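Local coordinates for petrobactin-binding protein YclQ (Bacillus subtilis subsp. subtilis str. 168, PDB 3GFV), which binds iron-free and ferric petrobactin and the precursor 3,4-dihydroxybenzoic acid, serving ferric-petrobactin uptake by the YclNOPQ ABC transporter, at residues A[52-57]-A[69-74]; A[97-102]-A[110-115]; A[272-277]-A[288-293]. One frame throughout, in Å; residues are numbered along the deposited sequence.

Interaction 1. Residues A[52-57]-A[69-74]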
# COMPACT_ATOMS: atom_id res chain seq x y z
N GLY A 52 14.13 -8.64 -8.95
CA GLY A 52 14.31 -9.71 -9.91
C GLY A 52 14.16 -11.09 -9.30
O GLY A 52 14.86 -12.02 -9.68
N LEU A 53 13.24 -11.24 -8.35
CA LEU A 53 13.09 -12.51 -7.66
C LEU A 53 11.78 -13.23 -7.96
O LEU A 53 11.32 -14.02 -7.15
CB LEU A 53 13.20 -12.31 -6.14
CG LEU A 53 14.57 -11.85 -5.65
CD1 LEU A 53 14.47 -11.30 -4.25
CD2 LEU A 53 15.57 -13.02 -5.72
N ASP A 54 11.19 -12.96 -9.13
CA ASP A 54 9.89 -13.58 -9.49
C ASP A 54 9.97 -15.11 -9.38
O ASP A 54 9.01 -15.79 -9.01
CB ASP A 54 9.51 -13.23 -10.95
CG ASP A 54 9.10 -11.78 -11.14
OD1 ASP A 54 9.03 -11.34 -12.31
OD2 ASP A 54 8.86 -11.09 -10.14
N ASP A 55 11.14 -15.65 -9.72
CA ASP A 55 11.31 -17.09 -9.82
C ASP A 55 11.10 -17.83 -8.51
O ASP A 55 10.84 -19.03 -8.51
CB ASP A 55 12.69 -17.45 -10.38
CG ASP A 55 12.81 -17.16 -11.86
OD1 ASP A 55 11.76 -16.94 -12.50
OD2 ASP A 55 13.95 -17.14 -12.37
N ILE A 56 11.23 -17.13 -7.39
CA ILE A 56 11.12 -17.83 -6.10
C ILE A 56 9.76 -17.62 -5.43
O ILE A 56 9.54 -18.04 -4.29
CB ILE A 56 12.34 -17.54 -5.17
CG1 ILE A 56 12.54 -16.03 -4.96
CG2 ILE A 56 13.61 -18.15 -5.76
CD1 ILE A 56 11.40 -15.37 -4.13
N VAL A 57 8.85 -16.97 -6.14
CA VAL A 57 7.48 -16.84 -5.64
C VAL A 57 6.69 -18.09 -5.99
O VAL A 57 6.45 -18.35 -7.17
CB VAL A 57 6.76 -15.64 -6.27
CG1 VAL A 57 5.36 -15.50 -5.70
CG2 VAL A 57 7.56 -14.37 -6.04
N LEU A 69 0.65 -5.65 -11.22
CA LEU A 69 1.03 -7.02 -10.84
C LEU A 69 0.39 -8.10 -11.71
O LEU A 69 0.43 -9.28 -11.36
CB LEU A 69 0.68 -7.27 -9.37
CG LEU A 69 1.52 -6.45 -8.38
CD1 LEU A 69 0.99 -6.49 -6.97
CD2 LEU A 69 2.98 -6.96 -8.44
N SER A 70 -0.19 -7.71 -12.84
CA SER A 70 -0.94 -8.68 -13.68
C SER A 70 -0.10 -9.84 -14.21
O SER A 70 -0.62 -10.91 -14.52
CB SER A 70 -1.62 -7.96 -14.86
OG SER A 70 -0.67 -7.27 -15.65
N LYS A 71 1.21 -9.64 -14.30
CA LYS A 71 2.11 -10.71 -14.75
C LYS A 71 1.94 -11.96 -13.87
O LYS A 71 2.15 -13.08 -14.32
CB LYS A 71 3.56 -10.22 -14.70
CG LYS A 71 4.13 -10.26 -13.29
CD LYS A 71 5.29 -9.31 -13.14
CE LYS A 71 6.42 -9.66 -14.08
NZ LYS A 71 7.47 -8.61 -14.03
N PHE A 72 1.54 -11.75 -12.62
CA PHE A 72 1.42 -12.87 -11.68
C PHE A 72 0.20 -13.76 -11.90
O PHE A 72 -0.00 -14.74 -11.17
CB PHE A 72 1.54 -12.35 -10.24
CG PHE A 72 2.94 -11.91 -9.89
CD1 PHE A 72 3.93 -12.86 -9.66
CD2 PHE A 72 3.27 -10.57 -9.80
CE1 PHE A 72 5.23 -12.47 -9.34
CE2 PHE A 72 4.56 -10.18 -9.49
CZ PHE A 72 5.54 -11.14 -9.26
N LYS A 73 -0.61 -13.44 -12.91
CA LYS A 73 -1.71 -14.32 -13.31
C LYS A 73 -1.18 -15.60 -13.96
O LYS A 73 -1.86 -16.62 -14.02
CB LYS A 73 -2.65 -13.60 -14.28
CG LYS A 73 -3.29 -12.36 -13.70
CD LYS A 73 -4.32 -11.75 -14.64
CE LYS A 73 -4.98 -10.54 -13.99
NZ LYS A 73 -6.31 -10.22 -14.59
N ASP A 74 0.06 -15.53 -14.45
CA ASP A 74 0.72 -16.70 -15.03
C ASP A 74 0.55 -17.92 -14.14
O ASP A 74 0.73 -17.85 -12.94
CB ASP A 74 2.22 -16.40 -15.23
CG ASP A 74 2.91 -17.41 -16.14
OD1 ASP A 74 3.03 -18.60 -15.77
OD2 ASP A 74 3.35 -17.00 -17.23

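Interaction 2. Residues A[97-102]-A[110-115]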
# COMPACT_ATOMS: atom_id res chain seq x y z
N ASP A 97 8.94 -22.60 1.72
CA ASP A 97 10.00 -22.49 2.72
C ASP A 97 9.97 -21.14 3.45
O ASP A 97 10.70 -20.94 4.41
CB ASP A 97 11.39 -22.82 2.14
CG ASP A 97 11.70 -22.08 0.84
OD1 ASP A 97 10.98 -21.13 0.45
OD2 ASP A 97 12.70 -22.43 0.18
N LEU A 98 9.07 -20.26 3.01
CA LEU A 98 8.84 -18.97 3.67
C LEU A 98 7.44 -18.47 3.32
O LEU A 98 7.01 -18.58 2.17
CB LEU A 98 9.88 -17.94 3.25
CG LEU A 98 9.68 -16.51 3.77
CD1 LEU A 98 9.83 -16.42 5.28
CD2 LEU A 98 10.65 -15.53 3.09
N ILE A 99 6.73 -17.92 4.30
CA ILE A 99 5.44 -17.27 4.02
C ILE A 99 5.52 -15.83 4.50
O ILE A 99 6.01 -15.56 5.60
CB ILE A 99 4.26 -17.99 4.69
CG1 ILE A 99 4.25 -19.48 4.30
CG2 ILE A 99 2.94 -17.33 4.29
CD1 ILE A 99 3.27 -20.34 5.16
N ILE A 100 5.06 -14.90 3.66
CA ILE A 100 5.06 -13.49 4.00
C ILE A 100 3.62 -13.02 4.10
O ILE A 100 2.84 -13.18 3.15
CB ILE A 100 5.77 -12.64 2.94
CG1 ILE A 100 7.26 -13.00 2.87
CG2 ILE A 100 5.52 -11.12 3.19
CD1 ILE A 100 8.00 -12.29 1.73
N ILE A 101 3.25 -12.46 5.25
CA ILE A 101 1.89 -11.96 5.43
C ILE A 101 1.89 -10.49 5.84
O ILE A 101 2.94 -9.91 6.13
CB ILE A 101 1.10 -12.78 6.49
CG1 ILE A 101 1.76 -12.66 7.88
CG2 ILE A 101 1.01 -14.22 6.06
CD1 ILE A 101 0.97 -13.28 9.03
N SER A 102 0.71 -9.88 5.85
CA SER A 102 0.61 -8.55 6.42
C SER A 102 -0.73 -8.38 7.13
O SER A 102 -1.29 -9.35 7.63
CB SER A 102 0.89 -7.44 5.40
OG SER A 102 0.04 -7.55 4.27
N LYS A 110 -0.48 -17.72 13.54
CA LYS A 110 -0.22 -19.01 14.15
C LYS A 110 -0.45 -20.16 13.17
O LYS A 110 0.30 -21.14 13.15
CB LYS A 110 -1.10 -19.18 15.39
CG LYS A 110 -0.99 -20.50 16.07
CD LYS A 110 -1.77 -20.46 17.38
CE LYS A 110 -1.95 -21.85 17.98
NZ LYS A 110 -2.60 -21.76 19.31
N GLU A 111 -1.51 -20.05 12.36
CA GLU A 111 -1.87 -21.09 11.40
C GLU A 111 -0.82 -21.21 10.28
O GLU A 111 -0.45 -22.30 9.86
CB GLU A 111 -3.27 -20.82 10.81
CG GLU A 111 -4.08 -22.08 10.51
CD GLU A 111 -5.47 -21.81 9.90
OE1 GLU A 111 -5.91 -22.65 9.08
OE2 GLU A 111 -6.12 -20.79 10.23
N PHE A 112 -0.36 -20.06 9.79
CA PHE A 112 0.63 -20.05 8.73
C PHE A 112 1.96 -20.60 9.25
O PHE A 112 2.66 -21.32 8.54
CB PHE A 112 0.83 -18.62 8.24
CG PHE A 112 -0.19 -18.17 7.20
CD1 PHE A 112 -0.28 -18.81 5.96
CD2 PHE A 112 -1.02 -17.08 7.45
CE1 PHE A 112 -1.18 -18.37 4.99
CE2 PHE A 112 -1.95 -16.64 6.49
CZ PHE A 112 -2.02 -17.28 5.26
N SER A 113 2.29 -20.26 10.49
CA SER A 113 3.55 -20.69 11.11
C SER A 113 3.67 -22.20 11.27
O SER A 113 4.77 -22.73 11.33
CB SER A 113 3.78 -20.02 12.46
OG SER A 113 3.95 -18.62 12.31
N LYS A 114 2.53 -22.89 11.35
CA LYS A 114 2.53 -24.35 11.38
C LYS A 114 2.94 -24.93 10.02
O LYS A 114 3.43 -26.06 9.94
CB LYS A 114 1.16 -24.90 11.80
CG LYS A 114 0.84 -24.73 13.27
CD LYS A 114 -0.11 -25.83 13.77
CE LYS A 114 -0.33 -25.76 15.28
NZ LYS A 114 -1.20 -24.60 15.66
N ILE A 115 2.75 -24.16 8.95
CA ILE A 115 3.12 -24.61 7.61
C ILE A 115 4.60 -24.34 7.29
O ILE A 115 5.31 -25.20 6.79
CB ILE A 115 2.24 -23.94 6.54
CG1 ILE A 115 0.75 -24.25 6.80
CG2 ILE A 115 2.65 -24.38 5.14
CD1 ILE A 115 -0.19 -23.44 5.94

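Interaction 3. Residues A[272-277]-A[288-293]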
# COMPACT_ATOMS: atom_id res chain seq x y z
N ALA A 272 -6.86 0.23 -7.06
CA ALA A 272 -6.40 -1.15 -6.81
C ALA A 272 -5.03 -1.19 -6.11
O ALA A 272 -4.84 -1.92 -5.14
CB ALA A 272 -6.37 -1.96 -8.12
N THR A 273 -4.08 -0.40 -6.59
CA THR A 273 -2.77 -0.35 -5.96
C THR A 273 -2.84 0.22 -4.54
O THR A 273 -2.27 -0.33 -3.60
CB THR A 273 -1.78 0.44 -6.82
OG1 THR A 273 -1.59 -0.26 -8.05
CG2 THR A 273 -0.43 0.61 -6.11
N TRP A 274 -3.58 1.32 -4.38
CA TRP A 274 -3.64 1.98 -3.08
C TRP A 274 -4.38 1.18 -2.02
O TRP A 274 -3.99 1.18 -0.84
CB TRP A 274 -4.23 3.40 -3.21
CG TRP A 274 -3.27 4.38 -3.78
CD1 TRP A 274 -2.83 4.44 -5.07
CD2 TRP A 274 -2.63 5.45 -3.09
NE1 TRP A 274 -1.95 5.48 -5.23
CE2 TRP A 274 -1.78 6.09 -4.01
CE3 TRP A 274 -2.65 5.90 -1.76
CZ2 TRP A 274 -0.99 7.20 -3.66
CZ3 TRP A 274 -1.87 6.99 -1.41
CH2 TRP A 274 -1.05 7.63 -2.37
N TYR A 275 -5.42 0.46 -2.44
CA TYR A 275 -6.24 -0.31 -1.51
C TYR A 275 -5.72 -1.74 -1.27
O TYR A 275 -5.71 -2.21 -0.13
CB TYR A 275 -7.69 -0.35 -2.01
CG TYR A 275 -8.62 -1.04 -1.05
CD1 TYR A 275 -8.96 -0.44 0.15
CD2 TYR A 275 -9.14 -2.29 -1.34
CE1 TYR A 275 -9.83 -1.06 1.04
CE2 TYR A 275 -10.00 -2.92 -0.46
CZ TYR A 275 -10.34 -2.30 0.73
OH TYR A 275 -11.19 -2.92 1.62
N LEU A 276 -5.24 -2.40 -2.31
CA LEU A 276 -4.84 -3.81 -2.18
C LEU A 276 -3.35 -3.94 -1.93
O LEU A 276 -2.88 -4.99 -1.48
CB LEU A 276 -5.14 -4.57 -3.46
CG LEU A 276 -6.61 -4.54 -3.87
CD1 LEU A 276 -6.79 -5.17 -5.25
CD2 LEU A 276 -7.50 -5.21 -2.82
N SER A 277 -2.60 -2.90 -2.24
CA SER A 277 -1.14 -3.03 -2.18
C SER A 277 -0.52 -1.87 -1.39
O SER A 277 -1.09 -1.40 -0.42
CB SER A 277 -0.54 -3.13 -3.58
OG SER A 277 0.85 -3.48 -3.51
N ILE A 288 4.31 7.79 -5.19
CA ILE A 288 4.95 9.11 -5.20
C ILE A 288 4.64 9.84 -6.49
O ILE A 288 4.22 11.01 -6.48
CB ILE A 288 6.47 8.99 -5.00
CG1 ILE A 288 6.78 8.41 -3.61
CG2 ILE A 288 7.18 10.37 -5.21
CD1 ILE A 288 8.20 7.85 -3.51
N LYS A 289 4.81 9.16 -7.62
CA LYS A 289 4.63 9.79 -8.92
C LYS A 289 3.19 10.24 -9.16
O LYS A 289 2.96 11.30 -9.74
CB LYS A 289 5.07 8.84 -10.04
CG LYS A 289 4.77 9.38 -11.44
CD LYS A 289 5.08 8.37 -12.54
CE LYS A 289 4.49 8.79 -13.89
NZ LYS A 289 4.88 10.19 -14.26
N GLU A 290 2.22 9.44 -8.71
CA GLU A 290 0.83 9.87 -8.83
C GLU A 290 0.57 11.17 -8.07
O GLU A 290 -0.13 12.06 -8.57
CB GLU A 290 -0.14 8.80 -8.30
CG GLU A 290 -0.15 7.50 -9.09
CD GLU A 290 -1.13 6.52 -8.47
OE1 GLU A 290 -2.33 6.70 -8.68
OE2 GLU A 290 -0.71 5.59 -7.75
N VAL A 291 1.11 11.26 -6.85
CA VAL A 291 0.90 12.46 -6.03
C VAL A 291 1.62 13.67 -6.64
O VAL A 291 1.04 14.77 -6.77
CB VAL A 291 1.31 12.20 -4.55
CG1 VAL A 291 1.22 13.48 -3.72
CG2 VAL A 291 0.38 11.14 -3.92
N LYS A 292 2.87 13.45 -7.05
CA LYS A 292 3.70 14.51 -7.65
C LYS A 292 3.01 15.03 -8.91
O LYS A 292 2.88 16.24 -9.10
CB LYS A 292 5.09 13.96 -7.98
CG LYS A 292 6.01 14.95 -8.73
CD LYS A 292 7.29 14.22 -9.19
CE LYS A 292 8.04 14.97 -10.30
NZ LYS A 292 8.52 16.29 -9.81
N ASP A 293 2.57 14.11 -9.77
CA ASP A 293 1.84 14.49 -10.98
C ASP A 293 0.58 15.30 -10.68
O ASP A 293 0.30 16.29 -11.35
CB ASP A 293 1.47 13.25 -11.81
CG ASP A 293 2.64 12.69 -12.57
OD1 ASP A 293 3.74 13.30 -12.54
OD2 ASP A 293 2.46 11.63 -13.21

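Interaction 1. Residues A[52-57]-A[69-74]
Two connections of the five-stranded parallel sheet, either side of strand 57-60 along the chain, meet where Asp54 and Val57, in the link from helix 42-50 to that strand, touch Lys71 and Phe72, in the loop that leads on to strand 78-79. Each connection carries a short 3-10 turn, and the turns face each other through side chains alone, with the CA atoms of Asp54 and Phe72 8.8 Å apart. The carboxylate of Asp54 divides its work. OD1 meets Lys71, whose side chain comes from the opposite direction; the salt bridge from Asp54 OD1 to Lys71 NZ is 3.6 Å long, and Lys71 CE lies equally near that oxygen. The stronger partner of the ammonium is Asp49 of helix 42-50, so Lys71 NZ is shared by two acids and probably offsets the closeness of their like charges. With Lys71 CG between its backbone N and carbonyl carbon (chi1 79°), that atom is set over one face of the neighbouring Phe72 ring, offset toward the rim, and a bend at chi3 turns the amine end toward Asp54. The other oxygen, Asp54 OD2, stands 3.4 Å from Phe72 CZ. It approaches the ring obliquely, and the carboxylate and ring planes are 79° apart, nearly perpendicular. Val57 adds a light apolar touch, its CG2 being 4.5 Å from Phe72 CE1. Polar contact thus lies toward the exposed Lys71, while Val57 and Phe72 are buried. Leu45 of helix 42-50 packs against both of these buried residues, Tyr77 meets the Phe72 ring just ahead of strand 78-79, and Ile56 pairs through its backbone with Val37, which ties the first turn to the start of strand 37-39.

Interaction 2. Residues A[97-102]-A[110-115]
Ile99 and Ile101 of strand 98-101 project onto Phe112 of helix 109-115, an example of how a beta-alpha-beta crossover is sealed: the helix returns across the sheet before the chain enters the parallel strand 118-120. The axes of the two short segments run nearly antiparallel, at 162°, and approach to 8.8 Å. Alternation along the strand sends these two isoleucines, two residues apart, to the same side.

The aromatic component is a CH-pi contact. Ile101 CG2 lies over one face of the Phe112 ring, 4.1 Å from its centroid and 25° off the normal, displaced toward the CD2-CE2 side. The torsion of Ile101 accounts for this, since CG1 takes the place between backbone N and carbonyl carbon (chi1 63°) and CG2 is left as the branch that reaches the ring.

The remaining contacts are apolar packing, apart from one methyl against a backbone oxygen. Ile99 crosses Phe112 at about a right angle, and its CG2 comes obliquely to ring atom CD1 at 3.9 Å. The other branch runs farther along the helix: Ile99 CD1 reaches the backbone O of Phe112 at 3.6 Å and CB of Ile115 at 4.0 Å, so one methyl touches two positions three residues apart. Phe88 and Phe40 also meet the Phe112 ring, and Val91 of helix 88-93 touches both Ile99 and Ile115.

Since the meeting side chains are wholly hydrocarbon, cohesion between strand and helix here probably comes mainly from dispersion and the exclusion of water, and the fit depends on branch shape and ring orientation; no polar side-chain group takes part.

Interaction 3. Residues A[272-277]-A[288-293]
Trp274 and Glu290 extend past each other in opposite directions between two helices of the C-terminal part of this periplasmic-binding-protein fold, 271-276 and 281-296. Their CA atoms, the nearest pair across the segments, are 10.7 Å apart, so long side chains must bridge the interval, and the pair illustrates how a buried indole can be joined to an acid by long side chains across these two segments. The indole N-H points at the carboxylate: Trp274 NE1 donates to Glu290 OE2 at 2.8 Å, with an N-H...O angle of 159°. At the tryptophan, the acceptor lies at the ring edge, in the ring plane. At the glutamate, the donor arrives from above the carboxylate plane. The ring and carboxylate planes themselves stand 77° apart. The glutamate spans its share of the distance because its chain is extended beyond CG (chi2 179°). Both of its oxygens have further partners, Gln286 for OE2 and the backbone N of Asp270 for OE1, so several bonds hold the carboxylate in its rotation. Such multiple donation would be expected to stabilise the negative charge of Glu290, which is partly exposed. Asp270 also accepts a hydrogen bond from Thr273, the residue before the tryptophan.

The six-membered half of the indole does the apolar work. Val291, next to the glutamate on the helix, crosses Trp274 at about a right angle, and Met287, one turn before it, touches the Trp274 side chain as well. One torsion of the valine matters here: CG1 lies opposite the backbone N, which leaves the second methyl for the ring. That methyl, Val291 CG2, approaches the indole obliquely and stands 4.1 Å from Trp274 CH2.

The three contacts follow one another along the chain without enclosing each other. Interactions 1 and 2 both belong to the five-stranded parallel sheet, one at the connections around strand 57-60 and the other between strand 98-101 and its crossover helix; their centres are about 19 Å apart. Interaction 3 lies closer to the middle of the molecule, its centre about 20 Å from that of interaction 1 and about 28 Å from that of interaction 2. None touches another, although the nearest atoms of interactions 1 and 3 are only about 5 Å apart. Phe42 of helix 42-50 is a shared neighbour, touching Leu69 as well as Leu276 and Ser277.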